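Local structure of putative glucoamylase (Bacteroides uniformis, 4GL3) at residues Ser127-Gln139 against Arg152-Trp164. The protein is a putative glucoamylase, probably a glycoside hydrolase that releases glucose from the ends of starch-like or related glucans. Sequence-based numbering, arbitrary orientation.
Sequences SAFMFEGLLAAHQ and RGIINNLWRQAEW
An aromatic cluster of F131, W159 and W164 closes one end of this helical hairpin, in which helix 124-140 turns back into helix 146-161. The F131 ring is driven between the end of the second helix and the chain beyond it: CZ lies 3.5 Å from L158 O, and CE2 rests on A162 CB at 3.7 Å. Both tryptophans meet it obliquely, W164 with its plane turned 71°. W159, with CG anti to its own backbone N (chi1 168°), turns one indole face to L135, whose CD1 sits 4.0 Å above the centre of the W159 six-membered ring in a CH-pi contact; D405 takes the indole N-H. Such antiparallel pairing suits the helix-rich (six-hairpin) clan of this family; the N-to-C directions of 127-139 and 152-161 differ by 142°, with axes 9.5 Å apart at closest. Midway, I155 presses both branches against the first helix, CD1 reaching 3.5 Å from L134 O and CG2 packing on L134 CB and H138 CB. Near the connection, the H138 ring has R152 CG over one face, while its CD2 edge points at R152 O, 3.4 Å away. An in-plane bond from H138 ND1 to Q139 OE1 (2.9 Å) helps hold the ring's rotation; R152 NH2 bonds N149.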
ATOM      1  N   SER A 127      -7.721  -3.186   6.722  1.00 16.82           N
ATOM      2  CA  SER A 127      -8.383  -2.043   7.385  1.00 20.57           C
ATOM      3  C   SER A 127      -7.357  -0.973   7.770  1.00 19.93           C
ATOM      4  O   SER A 127      -7.653   0.214   7.730  1.00 21.90           O
ATOM      5  CB  SER A 127      -9.138  -2.500   8.646  1.00 23.67           C
ATOM      6  OG  SER A 127     -10.282  -3.256   8.296  1.00 22.76           O
ATOM      7  N   ALA A 128      -6.141  -1.410   8.151  1.00 20.67           N
ATOM      8  CA  ALA A 128      -5.044  -0.497   8.504  1.00 22.11           C
ATOM      9  C   ALA A 128      -4.642   0.352   7.272  1.00 21.70           C
ATOM     10  O   ALA A 128      -4.369   1.533   7.409  1.00 21.65           O
ATOM     11  CB  ALA A 128      -3.831  -1.263   9.057  1.00 19.22           C
ATOM     12  N   PHE A 129      -4.615  -0.251   6.088  1.00 20.00           N
ATOM     13  CA  PHE A 129      -4.297   0.489   4.883  1.00 23.05           C
ATOM     14  C   PHE A 129      -5.404   1.501   4.570  1.00 25.13           C
ATOM     15  O   PHE A 129      -5.129   2.661   4.145  1.00 23.58           O
ATOM     16  CB  PHE A 129      -4.047  -0.446   3.711  1.00 23.67           C
ATOM     17  CG  PHE A 129      -2.884  -1.382   3.901  1.00 22.22           C
ATOM     18  CD1 PHE A 129      -1.731  -0.998   4.614  1.00 25.47           C
ATOM     19  CD2 PHE A 129      -2.918  -2.632   3.321  1.00 23.29           C
ATOM     20  CE1 PHE A 129      -0.635  -1.880   4.745  1.00 25.23           C
ATOM     21  CE2 PHE A 129      -1.848  -3.525   3.470  1.00 23.47           C
ATOM     22  CZ  PHE A 129      -0.734  -3.153   4.202  1.00 24.89           C
HETATM   23  N   MSE A 130      -6.651   1.130   4.865  1.00 23.23           N
HETATM   24  CA  MSE A 130      -7.756   2.103   4.745  1.00 21.21           C
HETATM   25  C   MSE A 130      -7.536   3.269   5.731  1.00 23.76           C
HETATM   26  O   MSE A 130      -7.677   4.431   5.344  1.00 25.08           O
HETATM   27  CB  MSE A 130      -9.151   1.459   4.896  1.00 23.82           C
HETATM   28  CG  MSE A 130     -10.273   2.503   4.996  1.00 20.99           C
HETATM   29 SE   MSE A 130     -10.479   3.509   3.362  0.75 20.10          SE
HETATM   30  CE  MSE A 130     -11.206   2.120   2.300  1.00 22.88           C
ATOM     31  N   PHE A 131      -7.207   2.978   6.997  1.00 25.05           N
ATOM     32  CA  PHE A 131      -6.990   4.048   7.990  1.00 24.00           C
ATOM     33  C   PHE A 131      -5.762   4.893   7.649  1.00 23.98           C
ATOM     34  O   PHE A 131      -5.723   6.067   7.926  1.00 24.62           O
ATOM     35  CB  PHE A 131      -6.938   3.491   9.423  1.00 22.79           C
ATOM     36  CG  PHE A 131      -8.317   3.231  10.008  1.00 23.14           C
ATOM     37  CD1 PHE A 131      -9.172   4.262  10.226  1.00 22.32           C
ATOM     38  CD2 PHE A 131      -8.773   1.947  10.219  1.00 24.17           C
ATOM     39  CE1 PHE A 131     -10.472   4.067  10.681  1.00 24.93           C
ATOM     40  CE2 PHE A 131     -10.050   1.721  10.714  1.00 23.88           C
ATOM     41  CZ  PHE A 131     -10.904   2.792  10.932  1.00 23.15           C
ATOM     42  N   GLU A 132      -4.752   4.284   7.049  1.00 23.76           N
ATOM     43  CA  GLU A 132      -3.583   5.057   6.571  1.00 25.99           C
ATOM     44  C   GLU A 132      -4.053   6.183   5.631  1.00 26.62           C
ATOM     45  O   GLU A 132      -3.796   7.373   5.843  1.00 26.16           O
ATOM     46  CB  GLU A 132      -2.560   4.099   5.921  1.00 25.37           C
ATOM     47  CG  GLU A 132      -1.251   4.748   5.468  1.00 26.43           C
ATOM     48  CD  GLU A 132      -0.313   3.745   4.812  1.00 32.66           C
ATOM     49  OE1 GLU A 132      -0.678   2.556   4.600  1.00 28.56           O
ATOM     50  OE2 GLU A 132       0.820   4.131   4.500  1.00 36.35           O
ATOM     51  N   GLY A 133      -4.860   5.829   4.649  1.00 26.12           N
ATOM     52  CA  GLY A 133      -5.498   6.830   3.831  1.00 30.31           C
ATOM     53  C   GLY A 133      -6.476   7.778   4.518  1.00 27.37           C
ATOM     54  O   GLY A 133      -6.435   8.972   4.274  1.00 24.74           O
ATOM     55  N   LEU A 134      -7.363   7.264   5.373  1.00 24.65           N
ATOM     56  CA  LEU A 134      -8.368   8.117   6.010  1.00 23.95           C
ATOM     57  C   LEU A 134      -7.703   9.114   6.949  1.00 26.68           C
ATOM     58  O   LEU A 134      -8.160  10.262   7.051  1.00 25.34           O
ATOM     59  CB  LEU A 134      -9.477   7.329   6.717  1.00 23.95           C
ATOM     60  CG  LEU A 134     -10.427   6.437   5.865  1.00 24.81           C
ATOM     61  CD1 LEU A 134     -11.423   5.707   6.810  1.00 23.92           C
ATOM     62  CD2 LEU A 134     -11.167   7.234   4.784  1.00 21.63           C
ATOM     63  N   LEU A 135      -6.602   8.737   7.607  1.00 24.71           N
ATOM     64  CA  LEU A 135      -5.993   9.720   8.522  1.00 24.82           C
ATOM     65  C   LEU A 135      -5.299  10.868   7.733  1.00 26.49           C
ATOM     66  O   LEU A 135      -5.358  12.016   8.160  1.00 26.83           O
ATOM     67  CB  LEU A 135      -5.086   9.066   9.567  1.00 23.87           C
ATOM     68  CG  LEU A 135      -5.766   8.168  10.607  1.00 30.94           C
ATOM     69  CD1 LEU A 135      -4.712   7.736  11.623  1.00 30.49           C
ATOM     70  CD2 LEU A 135      -6.914   8.855  11.325  1.00 30.42           C
ATOM     71  N   ALA A 136      -4.689  10.542   6.588  1.00 29.11           N
ATOM     72  CA  ALA A 136      -4.195  11.538   5.639  1.00 31.75           C
ATOM     73  C   ALA A 136      -5.346  12.430   5.193  1.00 30.62           C
ATOM     74  O   ALA A 136      -5.230  13.655   5.226  1.00 29.46           O
ATOM     75  CB  ALA A 136      -3.506  10.879   4.430  1.00 23.94           C
ATOM     76  N   ALA A 137      -6.475  11.843   4.810  1.00 30.09           N
ATOM     77  CA  ALA A 137      -7.634  12.656   4.364  1.00 30.51           C
ATOM     78  C   ALA A 137      -8.152  13.571   5.476  1.00 26.86           C
ATOM     79  O   ALA A 137      -8.464  14.730   5.232  1.00 28.70           O
ATOM     80  CB  ALA A 137      -8.749  11.759   3.813  1.00 26.42           C
ATOM     81  N   HIS A 138      -8.216  13.066   6.711  1.00 28.56           N
ATOM     82  CA  HIS A 138      -8.572  13.893   7.880  1.00 30.99           C
ATOM     83  C   HIS A 138      -7.691  15.155   8.000  1.00 29.07           C
ATOM     84  O   HIS A 138      -8.161  16.212   8.333  1.00 30.01           O
ATOM     85  CB  HIS A 138      -8.486  13.065   9.196  1.00 31.41           C
ATOM     86  CG  HIS A 138      -8.977  13.796  10.403  1.00 31.09           C
ATOM     87  ND1 HIS A 138      -8.169  14.641  11.139  1.00 30.21           N
ATOM     88  CD2 HIS A 138     -10.191  13.809  11.012  1.00 31.31           C
ATOM     89  CE1 HIS A 138      -8.876  15.178  12.125  1.00 33.89           C
ATOM     90  NE2 HIS A 138     -10.108  14.692  12.075  1.00 32.20           N
ATOM     91  N   GLN A 139      -6.415  15.014   7.712  1.00 30.89           N
ATOM     92  CA  GLN A 139      -5.470  16.110   7.808  1.00 31.43           C
ATOM     93  C   GLN A 139      -5.462  16.994   6.581  1.00 33.75           C
ATOM     94  O   GLN A 139      -4.901  18.092   6.635  1.00 31.03           O
ATOM     95  CB  GLN A 139      -4.050  15.567   8.072  1.00 31.47           C
ATOM     96  CG  GLN A 139      -3.973  14.785   9.379  1.00 28.84           C
ATOM     97  CD  GLN A 139      -4.315  15.631  10.599  1.00 33.36           C
ATOM     98  OE1 GLN A 139      -5.425  15.544  11.150  1.00 30.41           O
ATOM     99  NE2 GLN A 139      -3.382  16.500  10.995  1.00 29.49           N
ATOM    100  N   ARG A 152     -14.310  15.033   8.140  1.00 28.26           N
ATOM    101  CA  ARG A 152     -13.449  14.917   9.330  1.00 30.98           C
ATOM    102  C   ARG A 152     -14.151  14.235  10.495  1.00 27.19           C
ATOM    103  O   ARG A 152     -13.540  13.415  11.185  1.00 26.20           O
ATOM    104  CB  ARG A 152     -12.930  16.318   9.783  1.00 30.06           C
ATOM    105  CG  ARG A 152     -11.900  16.930   8.825  1.00 31.36           C
ATOM    106  CD  ARG A 152     -11.174  18.112   9.442  1.00 32.04           C
ATOM    107  NE  ARG A 152     -12.080  19.090  10.076  1.00 35.16           N
ATOM    108  CZ  ARG A 152     -12.776  20.019   9.432  1.00 37.99           C
ATOM    109  NH1 ARG A 152     -12.705  20.141   8.108  1.00 40.25           N
ATOM    110  NH2 ARG A 152     -13.559  20.852  10.116  1.00 41.00           N
ATOM    111  N   GLY A 153     -15.409  14.607  10.735  1.00 32.20           N
ATOM    112  CA  GLY A 153     -16.226  14.019  11.823  1.00 27.56           C
ATOM    113  C   GLY A 153     -16.413  12.527  11.661  1.00 29.33           C
ATOM    114  O   GLY A 153     -16.251  11.747  12.628  1.00 27.08           O
ATOM    115  N   ILE A 154     -16.739  12.117  10.432  1.00 25.35           N
ATOM    116  CA  ILE A 154     -16.960  10.725  10.165  1.00 22.37           C
ATOM    117  C   ILE A 154     -15.660   9.981  10.330  1.00 24.92           C
ATOM    118  O   ILE A 154     -15.633   8.932  10.957  1.00 22.75           O
ATOM    119  CB  ILE A 154     -17.561  10.428   8.758  1.00 23.52           C
ATOM    120  CG1 ILE A 154     -19.042  10.908   8.692  1.00 27.39           C
ATOM    121  CG2 ILE A 154     -17.450   8.919   8.439  1.00 20.11           C
ATOM    122  CD1 ILE A 154     -19.681  10.882   7.290  1.00 25.89           C
ATOM    123  N   ILE A 155     -14.562  10.507   9.778  1.00 22.94           N
ATOM    124  CA  ILE A 155     -13.271   9.794   9.849  1.00 22.74           C
ATOM    125  C   ILE A 155     -12.850   9.677  11.323  1.00 23.74           C
ATOM    126  O   ILE A 155     -12.391   8.645  11.738  1.00 22.96           O
ATOM    127  CB  ILE A 155     -12.153  10.484   9.021  1.00 25.81           C
ATOM    128  CG1 ILE A 155     -12.400  10.271   7.513  1.00 25.32           C
ATOM    129  CG2 ILE A 155     -10.780   9.974   9.440  1.00 23.02           C
ATOM    130  CD1 ILE A 155     -11.509  11.060   6.571  1.00 22.59           C
ATOM    131  N   ASN A 156     -13.024  10.745  12.106  1.00 22.96           N
ATOM    132  CA  ASN A 156     -12.557  10.687  13.481  1.00 26.72           C
ATOM    133  C   ASN A 156     -13.333   9.610  14.261  1.00 28.11           C
ATOM    134  O   ASN A 156     -12.759   8.913  15.053  1.00 23.47           O
ATOM    135  CB  ASN A 156     -12.693  12.018  14.199  1.00 28.55           C
ATOM    136  CG  ASN A 156     -11.887  12.040  15.508  1.00 34.97           C
ATOM    137  OD1 ASN A 156     -10.653  11.841  15.531  1.00 36.51           O
ATOM    138  ND2 ASN A 156     -12.571  12.246  16.569  1.00 33.38           N
ATOM    139  N   ASN A 157     -14.644   9.516  14.022  1.00 27.11           N
ATOM    140  CA  ASN A 157     -15.465   8.492  14.653  0.60 26.13           C
ATOM    141  C   ASN A 157     -15.082   7.062  14.228  1.00 23.42           C
ATOM    142  O   ASN A 157     -14.961   6.158  15.072  1.00 25.86           O
ATOM    143  CB  ASN A 157     -16.943   8.780  14.372  0.60 28.58           C
ATOM    144  CG  ASN A 157     -17.853   7.785  15.016  0.60 31.98           C
ATOM    145  OD1 ASN A 157     -18.396   6.915  14.330  0.60 38.82           O
ATOM    146  ND2 ASN A 157     -17.992   7.867  16.335  0.60 26.14           N
ATOM    147  N   LEU A 158     -14.863   6.844  12.933  1.00 23.14           N
ATOM    148  CA  LEU A 158     -14.326   5.560  12.443  1.00 22.36           C
ATOM    149  C   LEU A 158     -13.003   5.224  13.100  1.00 24.63           C
ATOM    150  O   LEU A 158     -12.776   4.087  13.582  1.00 23.02           O
ATOM    151  CB  LEU A 158     -14.148   5.568  10.916  1.00 23.54           C
ATOM    152  CG  LEU A 158     -15.417   5.513  10.086  1.00 24.76           C
ATOM    153  CD1 LEU A 158     -15.044   5.610   8.608  1.00 19.98           C
ATOM    154  CD2 LEU A 158     -16.178   4.225  10.369  1.00 20.68           C
ATOM    155  N   TRP A 159     -12.111   6.207  13.147  1.00 24.63           N
ATOM    156  CA  TRP A 159     -10.809   5.988  13.775  1.00 23.59           C
ATOM    157  C   TRP A 159     -10.966   5.623  15.264  1.00 25.23           C
ATOM    158  O   TRP A 159     -10.330   4.686  15.723  1.00 23.20           O
ATOM    159  CB  TRP A 159      -9.941   7.234  13.590  1.00 23.88           C
ATOM    160  CG  TRP A 159      -8.679   7.312  14.392  1.00 23.37           C
ATOM    161  CD1 TRP A 159      -8.312   8.347  15.224  1.00 24.23           C
ATOM    162  CD2 TRP A 159      -7.569   6.407  14.380  1.00 21.53           C
ATOM    163  NE1 TRP A 159      -7.060   8.115  15.749  1.00 22.71           N
ATOM    164  CE2 TRP A 159      -6.588   6.933  15.246  1.00 20.84           C
ATOM    165  CE3 TRP A 159      -7.325   5.182  13.764  1.00 21.16           C
ATOM    166  CZ2 TRP A 159      -5.406   6.268  15.519  1.00 24.31           C
ATOM    167  CZ3 TRP A 159      -6.131   4.532  14.014  1.00 22.38           C
ATOM    168  CH2 TRP A 159      -5.184   5.072  14.898  1.00 22.54           C
ATOM    169  N   ARG A 160     -11.813   6.352  16.007  1.00 22.58           N
ATOM    170  CA  ARG A 160     -12.018   6.040  17.419  1.00 23.94           C
ATOM    171  C   ARG A 160     -12.717   4.661  17.649  1.00 26.35           C
ATOM    172  O   ARG A 160     -12.489   4.032  18.672  1.00 22.50           O
ATOM    173  CB  ARG A 160     -12.768   7.148  18.150  1.00 26.04           C
ATOM    174  CG  ARG A 160     -11.973   8.464  18.258  1.00 28.99           C
ATOM    175  CD  ARG A 160     -12.851   9.569  18.820  1.00 35.77           C
ATOM    176  NE  ARG A 160     -13.154   9.244  20.205  1.00 35.65           N
ATOM    177  CZ  ARG A 160     -12.315   9.421  21.219  1.00 34.24           C
ATOM    178  NH1 ARG A 160     -11.105   9.949  21.034  1.00 36.22           N
ATOM    179  NH2 ARG A 160     -12.695   9.047  22.418  1.00 40.47           N
ATOM    180  N   GLN A 161     -13.446   4.169  16.659  1.00 22.37           N
ATOM    181  CA  GLN A 161     -14.166   2.891  16.783  1.00 24.71           C
ATOM    182  C   GLN A 161     -13.329   1.655  16.386  1.00 20.59           C
ATOM    183  O   GLN A 161     -13.794   0.519  16.586  1.00 23.20           O
ATOM    184  CB  GLN A 161     -15.476   2.943  15.996  1.00 21.04           C
ATOM    185  CG  GLN A 161     -16.546   3.852  16.550  1.00 26.32           C
ATOM    186  CD  GLN A 161     -17.906   3.708  15.799  1.00 49.94           C
ATOM    187  OE1 GLN A 161     -17.963   3.352  14.614  1.00 41.88           O
ATOM    188  NE2 GLN A 161     -18.993   3.960  16.500  1.00 48.14           N
ATOM    189  N   ALA A 162     -12.103   1.861  15.864  1.00 23.20           N
ATOM    190  CA  ALA A 162     -11.279   0.751  15.378  1.00 19.29           C
ATOM    191  C   ALA A 162     -10.605   0.096  16.590  1.00 21.37           C
ATOM    192  O   ALA A 162      -9.735   0.708  17.196  1.00 24.66           O
ATOM    193  CB  ALA A 162     -10.238   1.198  14.368  1.00 20.78           C
ATOM    194  N   GLU A 163     -11.004  -1.155  16.909  1.00 22.61           N
ATOM    195  CA  GLU A 163     -10.595  -1.835  18.169  1.00 23.30           C
ATOM    196  C   GLU A 163      -9.300  -2.641  18.015  1.00 21.42           C
ATOM    197  O   GLU A 163      -9.291  -3.879  18.091  1.00 20.62           O
ATOM    198  CB  GLU A 163     -11.711  -2.742  18.690  1.00 24.60           C
ATOM    199  CG  GLU A 163     -12.998  -2.033  19.103  1.00 24.06           C
ATOM    200  CD  GLU A 163     -14.131  -3.039  19.274  1.00 26.87           C
ATOM    201  OE1 GLU A 163     -13.920  -4.090  19.950  1.00 25.62           O
ATOM    202  OE2 GLU A 163     -15.200  -2.810  18.673  1.00 26.14           O
ATOM    203  N   TRP A 164      -8.191  -1.936  17.811  1.00 18.12           N
ATOM    204  CA  TRP A 164      -6.897  -2.609  17.560  1.00 20.49           C
ATOM    205  C   TRP A 164      -6.581  -3.667  18.640  1.00 20.18           C
ATOM    206  O   TRP A 164      -6.195  -4.800  18.314  1.00 23.67           O
ATOM    207  CB  TRP A 164      -5.756  -1.571  17.450  1.00 20.49           C
ATOM    208  CG  TRP A 164      -6.068  -0.534  16.420  1.00 19.78           C
ATOM    209  CD1 TRP A 164      -6.527   0.714  16.640  1.00 22.57           C
ATOM    210  CD2 TRP A 164      -5.979  -0.694  15.002  1.00 19.94           C
ATOM    211  NE1 TRP A 164      -6.783   1.353  15.448  1.00 20.95           N
ATOM    212  CE2 TRP A 164      -6.440   0.510  14.420  1.00 19.15           C
ATOM    213  CE3 TRP A 164      -5.582  -1.749  14.165  1.00 22.79           C
ATOM    214  CZ2 TRP A 164      -6.520   0.690  13.028  1.00 21.26           C
ATOM    215  CZ3 TRP A 164      -5.667  -1.591  12.788  1.00 25.31           C
ATOM    216  CH2 TRP A 164      -6.142  -0.372  12.220  1.00 21.86           C
TER